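Long-range contacts in S-adenosylmethionine decarboxylase proenzyme (Aquifex aeolicus, PDB 2III), which probably catalyses the decarboxylation of S-adenosylmethionine to S-adenosylmethioninamine, the propylamine donor for spermidine and spermine synthesis, using a pyruvoyl group made by self-cleavage: residues A[3-8]-A[114-119]; A[9-14]-A[104-109]; A[26-31]-A[43-48]; A[35-40]-A[90-95]. One frame throughout, in Å; residues are numbered along the deposited sequence.

Contact 1: A[3-8]-A[114-119]; sequences KTLGLH and GIVEEE
Lys-3 and Val-116 form a hydrogen-bonded antiparallel pair in a short extension at the ends of strands 3-14 and 105-116, beyond the bend the backbone makes at Leu-5. Two nearly straight backbone bonds join them, Lys-3 N to Val-116 O at 3.0 Å and Val-116 N to Lys-3 O at 3.1 Å. A third, Leu-5 N to Gly-114 O at 2.9 Å, follows at the bend itself. The tight part lies here. Gly-114 O also receives a CA-H...O contact from Thr-4 CA (3.4 Å), while Leu-5 meets Val-116 at about a right angle, CD1 against CG1 at 3.9 Å. Leu-76 of the second subunit packs on Leu-5, and His-74 of that subunit on Val-116, so the apolar patch belongs to the dimer interface. Leu-5 also comes within about 6 Å, side chain to side chain, of Cys-84, the predicted catalytic proton donor.

Toward Lys-3 and Glu-118 the contact is loose and exposed. Lys-3 runs beside Val-116 only as far as CG; bends at chi3 and chi4 then fold its amine back over its own strand, to Thr-4 O, with NZ lying above the carbonyl plane. Glu-118 OE1 bonds to Ala-2 N, while its OE2 stays 6.9 Å from Lys-3 NZ and merely passes Lys-3 CB at 4.0 Å.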
loop_
_atom_site.group_PDB
_atom_site.type_symbol
_atom_site.label_atom_id
_atom_site.label_comp_id
_atom_site.label_asym_id
_atom_site.label_seq_id
_atom_site.Cartn_x
_atom_site.Cartn_y
_atom_site.Cartn_z
ATOM N N LYS A 3 13.453 8.447 -15.414
ATOM C CA LYS A 3 11.998 8.413 -15.334
ATOM C C LYS A 3 11.579 7.617 -14.105
ATOM O O LYS A 3 12.352 6.811 -13.576
ATOM C CB LYS A 3 11.413 7.752 -16.585
ATOM C CG LYS A 3 11.718 6.255 -16.698
ATOM C CD LYS A 3 11.099 5.630 -17.949
ATOM C CE LYS A 3 9.567 5.651 -17.924
ATOM N NZ LYS A 3 8.981 4.774 -16.867
ATOM N N THR A 4 10.352 7.845 -13.651
ATOM C CA THR A 4 9.836 7.131 -12.493
ATOM C C THR A 4 8.963 5.993 -13.021
ATOM O O THR A 4 8.252 6.160 -14.009
ATOM C CB THR A 4 9.013 8.080 -11.560
ATOM O OG1 THR A 4 8.623 7.373 -10.375
ATOM C CG2 THR A 4 7.770 8.603 -12.265
ATOM N N LEU A 5 9.045 4.833 -12.380
ATOM C CA LEU A 5 8.272 3.673 -12.806
ATOM C C LEU A 5 6.852 3.723 -12.281
ATOM O O LEU A 5 5.958 3.075 -12.831
ATOM C CB LEU A 5 8.945 2.376 -12.338
ATOM C CG LEU A 5 10.221 1.972 -13.083
ATOM C CD1 LEU A 5 10.855 0.769 -12.404
ATOM C CD2 LEU A 5 9.892 1.663 -14.545
ATOM N N GLY A 6 6.646 4.489 -11.212
ATOM C CA GLY A 6 5.317 4.592 -10.640
ATOM C C GLY A 6 5.094 5.817 -9.779
ATOM O O GLY A 6 6.037 6.452 -9.308
ATOM N N LEU A 7 3.825 6.153 -9.581
ATOM C CA LEU A 7 3.450 7.294 -8.769
ATOM C C LEU A 7 2.555 6.754 -7.660
ATOM O O LEU A 7 1.588 6.033 -7.915
ATOM C CB LEU A 7 2.690 8.320 -9.603
ATOM C CG LEU A 7 2.548 9.683 -8.931
ATOM C CD1 LEU A 7 3.886 10.404 -8.941
ATOM C CD2 LEU A 7 1.529 10.490 -9.670
ATOM N N HIS A 8 2.885 7.111 -6.428
ATOM C CA HIS A 8 2.158 6.632 -5.267
ATOM C C HIS A 8 1.615 7.806 -4.469
ATOM O O HIS A 8 2.368 8.641 -3.969
ATOM C CB HIS A 8 3.116 5.781 -4.414
ATOM C CG HIS A 8 2.489 5.142 -3.215
ATOM N ND1 HIS A 8 3.161 4.219 -2.441
ATOM C CD2 HIS A 8 1.275 5.306 -2.637
ATOM C CE1 HIS A 8 2.388 3.841 -1.438
ATOM N NE2 HIS A 8 1.239 4.485 -1.532
ATOM N N GLY A 114 10.657 4.261 -7.520
ATOM C CA GLY A 114 11.540 3.617 -8.477
ATOM C C GLY A 114 12.037 4.494 -9.604
ATOM O O GLY A 114 11.356 4.666 -10.619
ATOM N N ILE A 115 13.236 5.034 -9.432
ATOM C CA ILE A 115 13.829 5.903 -10.438
ATOM C C ILE A 115 14.879 5.144 -11.242
ATOM O O ILE A 115 15.835 4.602 -10.684
ATOM C CB ILE A 115 14.451 7.147 -9.782
ATOM C CG1 ILE A 115 13.356 7.911 -9.025
ATOM C CG2 ILE A 115 15.081 8.049 -10.846
ATOM C CD1 ILE A 115 13.812 9.231 -8.439
ATOM N N VAL A 116 14.682 5.100 -12.557
ATOM C CA VAL A 116 15.592 4.392 -13.447
ATOM C C VAL A 116 16.104 5.276 -14.585
ATOM O O VAL A 116 15.414 6.193 -15.037
ATOM C CB VAL A 116 14.908 3.131 -14.042
ATOM C CG1 VAL A 116 14.489 2.191 -12.923
ATOM C CG2 VAL A 116 13.691 3.526 -14.860
ATOM N N GLU A 117 17.321 4.986 -15.037
ATOM C CA GLU A 117 17.968 5.732 -16.109
ATOM C C GLU A 117 17.272 5.563 -17.458
ATOM O O GLU A 117 16.653 4.535 -17.718
ATOM C CB GLU A 117 19.430 5.290 -16.247
ATOM C CG GLU A 117 20.325 5.573 -15.031
ATOM C CD GLU A 117 20.369 7.050 -14.652
ATOM O OE1 GLU A 117 20.083 7.902 -15.524
ATOM O OE2 GLU A 117 20.705 7.359 -13.485
ATOM N N GLU A 118 17.377 6.591 -18.302
ATOM C CA GLU A 118 16.794 6.583 -19.645
ATOM C C GLU A 118 17.929 6.358 -20.649
ATOM O O GLU A 118 17.713 5.907 -21.776
ATOM C CB GLU A 118 16.080 7.911 -19.921
ATOM C CG GLU A 118 14.863 8.146 -19.028
ATOM C CD GLU A 118 14.183 9.482 -19.275
ATOM O OE1 GLU A 118 14.776 10.530 -18.940
ATOM O OE2 GLU A 118 13.052 9.482 -19.809
ATOM N N GLU A 119 19.142 6.691 -20.222
ATOM C CA GLU A 119 20.338 6.496 -21.031
ATOM C C GLU A 119 21.113 5.445 -20.276
ATOM O O GLU A 119 21.055 5.391 -19.053
ATOM C CB GLU A 119 21.193 7.766 -21.104
ATOM C CG GLU A 119 20.652 8.869 -21.993
ATOM C CD GLU A 119 19.358 9.455 -21.473
ATOM O OE1 GLU A 119 19.356 9.978 -20.337
ATOM O OE2 GLU A 119 18.343 9.393 -22.202
#

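Contact 2: A[9-14]-A[104-109]; sequences ILADLY and KRIDKQ
Leu-10, Asp-12 and Tyr-14 form hydrogen-bonded antiparallel pairs with Gln-109, Asp-107 and Arg-105, the strand axes 4.7 Å apart and their directions 166° from one another. The register ends in a classic beta bulge: Tyr-14 O takes Lys-104 N at 2.8 Å and, weakly, Arg-105 N at 3.3 Å.

On the face of Ala-11 and Leu-13, Ile-106 lies alongside Leu-13, its CG2 branch touching CD2 at 4.1 Å. This branch is anti to the backbone N of Ile-106, which lets it reach toward Ala-11 CB as well. Further along, the CG of Lys-108 rides beside Ile-9 CG2 (4.0 Å). Helix 87-101 covers Ile-9 and Leu-13 on this side.

The face of Leu-10, Asp-12 and Tyr-14 is mixed and meets the second subunit. Tyr-14 CB lies 4.1 Å from Arg-105 CB, with Arg-105 O at the ring edge, near its plane; Tyr-14 OH bonds to Ile-115 N of the second subunit. Asp-12 OD2, 4.3 Å from Asp-107 OD2, has a weak bond to Gly-114 N of that subunit, and OD1 a salt bridge to its Arg-113. The arginine probably offsets the repulsion between the carboxylates, and would favour a charged Asp-12.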
loop_
_atom_site.group_PDB
_atom_site.type_symbol
_atom_site.label_atom_id
_atom_site.label_comp_id
_atom_site.label_asym_id
_atom_site.label_seq_id
_atom_site.Cartn_x
_atom_site.Cartn_y
_atom_site.Cartn_z
ATOM N N ILE A 9 0.295 7.867 -4.371
ATOM C CA ILE A 9 -0.374 8.908 -3.616
ATOM C C ILE A 9 -0.998 8.284 -2.369
ATOM O O ILE A 9 -1.707 7.279 -2.452
ATOM C CB ILE A 9 -1.530 9.545 -4.406
ATOM C CG1 ILE A 9 -1.064 9.993 -5.789
ATOM C CG2 ILE A 9 -2.086 10.737 -3.627
ATOM C CD1 ILE A 9 -2.220 10.382 -6.708
ATOM N N LEU A 10 -0.727 8.869 -1.212
ATOM C CA LEU A 10 -1.337 8.372 0.006
ATOM C C LEU A 10 -1.974 9.560 0.703
ATOM O O LEU A 10 -1.434 10.664 0.688
ATOM C CB LEU A 10 -0.312 7.673 0.913
ATOM C CG LEU A 10 1.133 8.144 1.052
ATOM C CD1 LEU A 10 1.818 7.324 2.131
ATOM C CD2 LEU A 10 1.871 7.973 -0.265
ATOM N N ALA A 11 -3.148 9.341 1.281
ATOM C CA ALA A 11 -3.851 10.410 1.965
ATOM C C ALA A 11 -4.590 9.893 3.176
ATOM O O ALA A 11 -5.101 8.775 3.172
ATOM C CB ALA A 11 -4.835 11.065 1.015
ATOM N N ASP A 12 -4.627 10.707 4.222
ATOM C CA ASP A 12 -5.365 10.354 5.418
ATOM C C ASP A 12 -6.553 11.313 5.380
ATOM O O ASP A 12 -6.383 12.533 5.406
ATOM C CB ASP A 12 -4.510 10.566 6.669
ATOM C CG ASP A 12 -3.239 9.730 6.654
ATOM O OD1 ASP A 12 -3.187 8.716 5.918
ATOM O OD2 ASP A 12 -2.292 10.084 7.388
ATOM N N LEU A 13 -7.753 10.755 5.283
ATOM C CA LEU A 13 -8.963 11.563 5.195
ATOM C C LEU A 13 -9.709 11.639 6.522
ATOM O O LEU A 13 -10.067 10.614 7.097
ATOM C CB LEU A 13 -9.884 10.983 4.119
ATOM C CG LEU A 13 -9.239 10.481 2.823
ATOM C CD1 LEU A 13 -10.342 10.068 1.868
ATOM C CD2 LEU A 13 -8.367 11.558 2.188
ATOM N N TYR A 14 -9.951 12.861 6.995
ATOM C CA TYR A 14 -10.651 13.082 8.256
ATOM C C TYR A 14 -12.014 13.742 8.054
ATOM O O TYR A 14 -12.277 14.373 7.030
ATOM C CB TYR A 14 -9.816 13.969 9.183
ATOM C CG TYR A 14 -8.444 13.422 9.511
ATOM C CD1 TYR A 14 -8.138 12.990 10.802
ATOM C CD2 TYR A 14 -7.442 13.351 8.534
ATOM C CE1 TYR A 14 -6.880 12.508 11.115
ATOM C CE2 TYR A 14 -6.169 12.864 8.842
ATOM C CZ TYR A 14 -5.900 12.446 10.138
ATOM O OH TYR A 14 -4.654 11.970 10.472
ATOM N N LYS A 104 -13.511 16.361 5.519
ATOM C CA LYS A 104 -13.441 17.763 5.917
ATOM C C LYS A 104 -11.989 18.259 5.973
ATOM O O LYS A 104 -11.720 19.426 5.697
ATOM C CB LYS A 104 -14.134 17.961 7.271
ATOM C CG LYS A 104 -15.646 17.749 7.198
ATOM C CD LYS A 104 -16.340 18.059 8.509
ATOM C CE LYS A 104 -15.908 17.116 9.625
ATOM N NZ LYS A 104 -16.531 17.489 10.929
ATOM N N ARG A 105 -11.066 17.361 6.315
ATOM C CA ARG A 105 -9.641 17.676 6.397
ATOM C C ARG A 105 -8.835 16.565 5.752
ATOM O O ARG A 105 -9.184 15.377 5.840
ATOM C CB ARG A 105 -9.185 17.844 7.851
ATOM C CG ARG A 105 -9.371 19.244 8.382
ATOM C CD ARG A 105 -9.106 19.341 9.879
ATOM N NE ARG A 105 -9.750 20.545 10.394
ATOM C CZ ARG A 105 -9.420 21.782 10.031
ATOM N NH1 ARG A 105 -8.437 21.986 9.164
ATOM N NH2 ARG A 105 -10.112 22.814 10.495
ATOM N N ILE A 106 -7.733 16.953 5.127
ATOM C CA ILE A 106 -6.895 15.990 4.435
ATOM C C ILE A 106 -5.399 16.203 4.639
ATOM O O ILE A 106 -4.927 17.328 4.800
ATOM C CB ILE A 106 -7.175 16.049 2.906
ATOM C CG1 ILE A 106 -8.644 15.737 2.638
ATOM C CG2 ILE A 106 -6.283 15.074 2.163
ATOM C CD1 ILE A 106 -9.105 16.133 1.247
ATOM N N ASP A 107 -4.665 15.099 4.653
ATOM C CA ASP A 107 -3.217 15.153 4.732
ATOM C C ASP A 107 -2.801 14.228 3.600
ATOM O O ASP A 107 -3.088 13.029 3.621
ATOM C CB ASP A 107 -2.672 14.638 6.064
ATOM C CG ASP A 107 -1.168 14.851 6.179
ATOM O OD1 ASP A 107 -0.723 16.000 5.932
ATOM O OD2 ASP A 107 -0.436 13.885 6.501
ATOM N N LYS A 108 -2.140 14.792 2.601
ATOM C CA LYS A 108 -1.741 14.018 1.442
ATOM C C LYS A 108 -0.262 14.151 1.131
ATOM O O LYS A 108 0.378 15.136 1.508
ATOM C CB LYS A 108 -2.564 14.479 0.240
ATOM C CG LYS A 108 -2.246 13.767 -1.050
ATOM C CD LYS A 108 -2.860 14.489 -2.241
ATOM C CE LYS A 108 -4.374 14.547 -2.154
ATOM N NZ LYS A 108 -4.946 15.226 -3.348
ATOM N N GLN A 109 0.273 13.142 0.447
ATOM C CA GLN A 109 1.672 13.130 0.030
ATOM C C GLN A 109 1.807 12.276 -1.226
ATOM O O GLN A 109 1.083 11.299 -1.400
ATOM C CB GLN A 109 2.573 12.582 1.142
ATOM C CG GLN A 109 2.429 13.334 2.453
ATOM C CD GLN A 109 3.656 13.243 3.327
ATOM O OE1 GLN A 109 3.614 13.592 4.508
ATOM N NE2 GLN A 109 4.763 12.788 2.751
#

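Contact 3: A[26-31]-A[43-48]; sequences DIRELL and ISSHYY
Tyr-47 reaches from strand 42-49 against helix 24-37, which also carries Asp-26 of the magnesium site, and meets Arg-28, Ile-27 and Leu-31 without a hydrogen bond. Arg-28 makes the face contacts of the ring. Its CB sits over one face of the tyrosine, 4.1 Å from the ring centroid, a CH-pi contact. With CG anti to the backbone N (chi1 168°) and a bend at chi3, the chain brings NH2 to 3.2 Å from Tyr-47 CD1. The guanidinium is not stacked: its plane is turned 62° from that of the ring, and CD1 lies over its face. Ser-45, its side chain next to a bound calcium ion, leaves OG at the guanidinium edge, 4.5 Å from NH2.

The ring also lies against the helix backbone, Tyr-47 CE2 3.4 Å from Arg-28 CA. Among the apolar contacts, Ile-27 CG2 meets the ring edge in plane, 3.7 Å from CE2, while Leu-31 CD1 passes CE2 at 4.1 Å. Tyr-47 OH, 3.8 Å from Leu-31 CB, is buried with no polar partner in the model.

The helix runs roughly antiparallel to strand 42-49 (154°, axes 9.4 Å apart); Ile-27 and Leu-31 continue onto Ile-68 and Ile-66 of strand 65-71, and Leu-31 touches Ile-97 of helix 87-101.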
loop_
_atom_site.group_PDB
_atom_site.type_symbol
_atom_site.label_atom_id
_atom_site.label_comp_id
_atom_site.label_asym_id
_atom_site.label_seq_id
_atom_site.Cartn_x
_atom_site.Cartn_y
_atom_site.Cartn_z
ATOM N N ASP A 26 -19.591 -0.555 1.283
ATOM C CA ASP A 26 -19.205 0.826 1.003
ATOM C C ASP A 26 -17.824 0.902 0.322
ATOM O O ASP A 26 -17.667 1.550 -0.713
ATOM C CB ASP A 26 -19.161 1.647 2.304
ATOM C CG ASP A 26 -20.409 1.482 3.163
ATOM O OD1 ASP A 26 -21.505 1.888 2.725
ATOM O OD2 ASP A 26 -20.281 0.950 4.290
ATOM N N ILE A 27 -16.829 0.245 0.913
ATOM C CA ILE A 27 -15.468 0.262 0.377
ATOM C C ILE A 27 -15.418 -0.330 -1.025
ATOM O O ILE A 27 -14.768 0.224 -1.919
ATOM C CB ILE A 27 -14.491 -0.514 1.302
ATOM C CG1 ILE A 27 -14.429 0.169 2.664
ATOM C CG2 ILE A 27 -13.108 -0.579 0.688
ATOM C CD1 ILE A 27 -14.133 1.639 2.586
ATOM N N ARG A 28 -16.118 -1.449 -1.206
ATOM C CA ARG A 28 -16.181 -2.134 -2.488
ATOM C C ARG A 28 -16.754 -1.224 -3.554
ATOM O O ARG A 28 -16.165 -1.071 -4.620
ATOM C CB ARG A 28 -17.028 -3.402 -2.361
ATOM C CG ARG A 28 -17.425 -4.064 -3.677
ATOM C CD ARG A 28 -17.777 -5.530 -3.436
ATOM N NE ARG A 28 -16.606 -6.386 -3.620
ATOM C CZ ARG A 28 -16.411 -7.545 -3.002
ATOM N NH1 ARG A 28 -17.310 -8.002 -2.139
ATOM N NH2 ARG A 28 -15.320 -8.256 -3.262
ATOM N N GLU A 29 -17.896 -0.607 -3.273
ATOM C CA GLU A 29 -18.494 0.291 -4.252
ATOM C C GLU A 29 -17.526 1.417 -4.567
ATOM O O GLU A 29 -17.308 1.758 -5.727
ATOM C CB GLU A 29 -19.795 0.890 -3.726
ATOM C CG GLU A 29 -21.033 0.126 -4.132
ATOM C CD GLU A 29 -22.295 0.940 -3.926
ATOM O OE1 GLU A 29 -22.384 2.051 -4.496
ATOM O OE2 GLU A 29 -23.197 0.471 -3.198
ATOM N N LEU A 30 -16.952 1.982 -3.512
ATOM C CA LEU A 30 -16.003 3.079 -3.618
ATOM C C LEU A 30 -14.813 2.758 -4.527
ATOM O O LEU A 30 -14.546 3.480 -5.490
ATOM C CB LEU A 30 -15.490 3.445 -2.223
ATOM C CG LEU A 30 -14.490 4.599 -2.117
ATOM C CD1 LEU A 30 -15.226 5.911 -2.344
ATOM C CD2 LEU A 30 -13.833 4.592 -0.743
ATOM N N LEU A 31 -14.096 1.681 -4.213
ATOM C CA LEU A 31 -12.925 1.293 -4.998
ATOM C C LEU A 31 -13.276 0.808 -6.408
ATOM O O LEU A 31 -12.498 1.009 -7.346
ATOM C CB LEU A 31 -12.109 0.218 -4.256
ATOM C CG LEU A 31 -11.471 0.588 -2.909
ATOM C CD1 LEU A 31 -10.446 -0.469 -2.531
ATOM C CD2 LEU A 31 -10.794 1.944 -2.998
ATOM N N ILE A 43 -6.533 -6.640 -11.462
ATOM C CA ILE A 43 -6.111 -8.030 -11.527
ATOM C C ILE A 43 -7.121 -8.737 -10.621
ATOM O O ILE A 43 -7.804 -9.674 -11.034
ATOM C CB ILE A 43 -4.703 -8.239 -10.940
ATOM C CG1 ILE A 43 -3.646 -7.647 -11.877
ATOM C CG2 ILE A 43 -4.464 -9.721 -10.696
ATOM C CD1 ILE A 43 -2.236 -7.709 -11.316
ATOM N N SER A 44 -7.215 -8.245 -9.386
ATOM C CA SER A 44 -8.120 -8.788 -8.380
ATOM C C SER A 44 -8.375 -7.758 -7.278
ATOM O O SER A 44 -7.732 -6.711 -7.229
ATOM C CB SER A 44 -7.519 -10.050 -7.762
ATOM O OG SER A 44 -6.307 -9.760 -7.083
ATOM N N SER A 45 -9.314 -8.064 -6.391
ATOM C CA SER A 45 -9.646 -7.164 -5.297
ATOM C C SER A 45 -10.038 -7.979 -4.066
ATOM O O SER A 45 -10.719 -9.003 -4.172
ATOM C CB SER A 45 -10.792 -6.229 -5.704
ATOM O OG SER A 45 -11.996 -6.943 -5.918
ATOM N N HIS A 46 -9.604 -7.519 -2.897
ATOM C CA HIS A 46 -9.888 -8.225 -1.657
ATOM C C HIS A 46 -10.314 -7.288 -0.544
ATOM O O HIS A 46 -9.686 -6.252 -0.312
ATOM C CB HIS A 46 -8.656 -9.030 -1.256
ATOM C CG HIS A 46 -8.060 -9.778 -2.404
ATOM N ND1 HIS A 46 -7.117 -9.221 -3.242
ATOM C CD2 HIS A 46 -8.375 -10.981 -2.939
ATOM C CE1 HIS A 46 -6.879 -10.046 -4.245
ATOM N NE2 HIS A 46 -7.631 -11.121 -4.086
ATOM N N TYR A 47 -11.393 -7.671 0.134
ATOM C CA TYR A 47 -11.952 -6.876 1.214
ATOM C C TYR A 47 -12.093 -7.636 2.514
ATOM O O TYR A 47 -12.176 -8.864 2.528
ATOM C CB TYR A 47 -13.317 -6.343 0.805
ATOM C CG TYR A 47 -13.283 -5.580 -0.491
ATOM C CD1 TYR A 47 -13.288 -6.246 -1.719
ATOM C CD2 TYR A 47 -13.205 -4.188 -0.492
ATOM C CE1 TYR A 47 -13.215 -5.539 -2.922
ATOM C CE2 TYR A 47 -13.130 -3.472 -1.682
ATOM C CZ TYR A 47 -13.135 -4.151 -2.892
ATOM O OH TYR A 47 -13.054 -3.433 -4.064
ATOM N N TYR A 48 -12.117 -6.896 3.614
ATOM C CA TYR A 48 -12.277 -7.503 4.921
ATOM C C TYR A 48 -13.124 -6.618 5.827
ATOM O O TYR A 48 -12.906 -5.414 5.915
ATOM C CB TYR A 48 -10.921 -7.753 5.577
ATOM C CG TYR A 48 -11.048 -8.590 6.825
ATOM C CD1 TYR A 48 -11.357 -9.948 6.747
ATOM C CD2 TYR A 48 -10.906 -8.016 8.090
ATOM C CE1 TYR A 48 -11.524 -10.716 7.900
ATOM C CE2 TYR A 48 -11.071 -8.777 9.250
ATOM C CZ TYR A 48 -11.381 -10.124 9.145
ATOM O OH TYR A 48 -11.550 -10.875 10.282
#

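Contact 4: A[35-40]-A[90-95]; sequences VKYANL and AYRAMD
The guanidinium of Arg-92 lies flat on one face of the Tyr-37 ring, the planes only 21° apart and the centres separated by 4.1 Å. NH1 stands over the rim, 3.3 Å from Tyr-37 CZ, which gives a displaced cation-pi stack. The Arg-92 carbonyl lies at the ring edge, its O 3.4 Å from Tyr-37 CE2, and the Tyr-96 ring also meets Tyr-37. Also at the edge, in plane, a water bonds to Tyr-37 OH at 2.8 Å and donates to Asp-95 OD2 of helix 87-101.

A bend at chi3 (62°) carries the guanidinium back to Tyr-37 O, where NH1 bonds at 3.3 Å, tilted 31° off the carbonyl plane, and NE adds a weak bond. Beneath, Ala-38 CB meets Ala-93 CB at 3.9 Å, with Leu-40 CD1 flanking Ala-93.

Asn-39, the first residue beyond helix 24-37, has positive phi and completes a Schellman motif. The whole joins the C-terminal end of that helix to helix 87-101 within the helical layer of the two-layer alpha-beta sandwich.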
loop_
_atom_site.group_PDB
_atom_site.type_symbol
_atom_site.label_atom_id
_atom_site.label_comp_id
_atom_site.label_asym_id
_atom_site.label_seq_id
_atom_site.Cartn_x
_atom_site.Cartn_y
_atom_site.Cartn_z
ATOM N N VAL A 35 -11.612 2.656 -9.683
ATOM C CA VAL A 35 -10.987 1.912 -10.763
ATOM C C VAL A 35 -11.605 2.240 -12.118
ATOM O O VAL A 35 -10.881 2.516 -13.075
ATOM C CB VAL A 35 -11.084 0.388 -10.509
ATOM C CG1 VAL A 35 -10.698 -0.389 -11.760
ATOM C CG2 VAL A 35 -10.168 0.005 -9.354
ATOM N N LYS A 36 -12.934 2.217 -12.203
ATOM C CA LYS A 36 -13.613 2.514 -13.464
ATOM C C LYS A 36 -13.445 3.986 -13.865
ATOM O O LYS A 36 -13.139 4.293 -15.016
ATOM C CB LYS A 36 -15.103 2.157 -13.359
ATOM C CG LYS A 36 -15.349 0.708 -12.932
ATOM C CD LYS A 36 -16.829 0.315 -12.955
ATOM C CE LYS A 36 -17.361 0.186 -14.377
ATOM N NZ LYS A 36 -18.757 -0.345 -14.424
ATOM N N TYR A 37 -13.638 4.892 -12.915
ATOM C CA TYR A 37 -13.492 6.314 -13.192
ATOM C C TYR A 37 -12.080 6.628 -13.687
ATOM O O TYR A 37 -11.901 7.475 -14.556
ATOM C CB TYR A 37 -13.783 7.127 -11.928
ATOM C CG TYR A 37 -13.514 8.612 -12.058
ATOM C CD1 TYR A 37 -14.482 9.477 -12.570
ATOM C CD2 TYR A 37 -12.288 9.153 -11.669
ATOM C CE1 TYR A 37 -14.234 10.849 -12.692
ATOM C CE2 TYR A 37 -12.031 10.515 -11.787
ATOM C CZ TYR A 37 -13.004 11.357 -12.298
ATOM O OH TYR A 37 -12.741 12.702 -12.422
ATOM N N ALA A 38 -11.078 5.947 -13.130
ATOM C CA ALA A 38 -9.686 6.184 -13.523
ATOM C C ALA A 38 -9.259 5.345 -14.717
ATOM O O ALA A 38 -8.122 5.446 -15.183
ATOM C CB ALA A 38 -8.755 5.912 -12.349
ATOM N N ASN A 39 -10.172 4.512 -15.202
ATOM C CA ASN A 39 -9.902 3.644 -16.336
ATOM C C ASN A 39 -8.704 2.731 -16.051
ATOM O O ASN A 39 -7.860 2.486 -16.921
ATOM C CB ASN A 39 -9.630 4.475 -17.592
ATOM C CG ASN A 39 -9.780 3.664 -18.863
ATOM O OD1 ASN A 39 -9.195 3.991 -19.897
ATOM N ND2 ASN A 39 -10.580 2.606 -18.798
ATOM N N LEU A 40 -8.628 2.242 -14.819
ATOM C CA LEU A 40 -7.549 1.350 -14.432
ATOM C C LEU A 40 -8.011 -0.079 -14.645
ATOM O O LEU A 40 -9.205 -0.365 -14.598
ATOM C CB LEU A 40 -7.177 1.555 -12.962
ATOM C CG LEU A 40 -6.353 2.792 -12.601
ATOM C CD1 LEU A 40 -6.233 2.909 -11.088
ATOM C CD2 LEU A 40 -4.978 2.686 -13.237
ATOM N N ALA A 90 -3.561 7.654 -11.448
ATOM C CA ALA A 90 -3.439 7.646 -9.993
ATOM C C ALA A 90 -4.186 8.862 -9.445
ATOM O O ALA A 90 -4.952 8.760 -8.486
ATOM C CB ALA A 90 -1.972 7.703 -9.580
ATOM N N TYR A 91 -3.966 10.014 -10.066
ATOM C CA TYR A 91 -4.617 11.229 -9.606
ATOM C C TYR A 91 -6.132 11.152 -9.735
ATOM O O TYR A 91 -6.858 11.544 -8.824
ATOM C CB TYR A 91 -4.088 12.446 -10.357
ATOM C CG TYR A 91 -2.688 12.851 -9.947
ATOM C CD1 TYR A 91 -1.577 12.422 -10.668
ATOM C CD2 TYR A 91 -2.478 13.671 -8.839
ATOM C CE1 TYR A 91 -0.294 12.807 -10.302
ATOM C CE2 TYR A 91 -1.198 14.053 -8.463
ATOM C CZ TYR A 91 -0.110 13.622 -9.199
ATOM O OH TYR A 91 1.161 14.022 -8.838
ATOM N N ARG A 92 -6.618 10.637 -10.856
ATOM C CA ARG A 92 -8.061 10.507 -11.063
ATOM C C ARG A 92 -8.674 9.573 -10.011
ATOM O O ARG A 92 -9.724 9.868 -9.443
ATOM C CB ARG A 92 -8.338 9.967 -12.471
ATOM C CG ARG A 92 -7.958 10.937 -13.586
ATOM C CD ARG A 92 -8.256 10.354 -14.954
ATOM N NE ARG A 92 -9.681 10.084 -15.152
ATOM C CZ ARG A 92 -10.633 11.014 -15.142
ATOM N NH1 ARG A 92 -11.901 10.672 -15.333
ATOM N NH2 ARG A 92 -10.321 12.287 -14.938
ATOM N N ALA A 93 -8.004 8.455 -9.745
ATOM C CA ALA A 93 -8.497 7.501 -8.762
ATOM C C ALA A 93 -8.610 8.151 -7.393
ATOM O O ALA A 93 -9.608 7.966 -6.700
ATOM C CB ALA A 93 -7.577 6.289 -8.690
HETATM N N MSE A 94 -7.594 8.916 -7.009
HETATM C CA MSE A 94 -7.609 9.578 -5.707
HETATM C C MSE A 94 -8.636 10.708 -5.667
HETATM O O MSE A 94 -9.269 10.925 -4.635
HETATM C CB MSE A 94 -6.219 10.123 -5.343
HETATM C CG MSE A 94 -6.144 10.719 -3.931
HETATM SE SE MSE A 94 -6.564 9.415 -2.522
HETATM C CE MSE A 94 -4.808 8.554 -2.381
ATOM N N ASP A 95 -8.811 11.422 -6.780
ATOM C CA ASP A 95 -9.793 12.514 -6.828
ATOM C C ASP A 95 -11.191 11.932 -6.646
ATOM O O ASP A 95 -12.043 12.510 -5.958
ATOM C CB ASP A 95 -9.747 13.259 -8.173
ATOM C CG ASP A 95 -8.466 14.051 -8.370
ATOM O OD1 ASP A 95 -7.793 14.360 -7.369
ATOM O OD2 ASP A 95 -8.140 14.376 -9.533
HETATM O O HOH W 1 -10.287 13.776 -11.668
#

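Overall arrangement
Contacts 1 and 2 are successive parts of one strand pairing, 3-14 with 105-116, their centres 24 Å apart. Contacts 3 and 4 share helix 24-37, with centres 14 Å apart; the first sets that helix against strand 42-49 at the far margin of the sheet, the second against helix 87-101. Along the chain, contact 2 is nested within contact 1, and contacts 3 and 4, whose segments alternate, lie inside both. Helix 87-101 connects the halves: Tyr-91 packs on Leu-7, and Met-94 on Ile-9. The four contacts together bring the chain's first and last strands side by side and cover one face of the sheet with the two helices, while contacts 1, 2 and 3 also touch the second subunit.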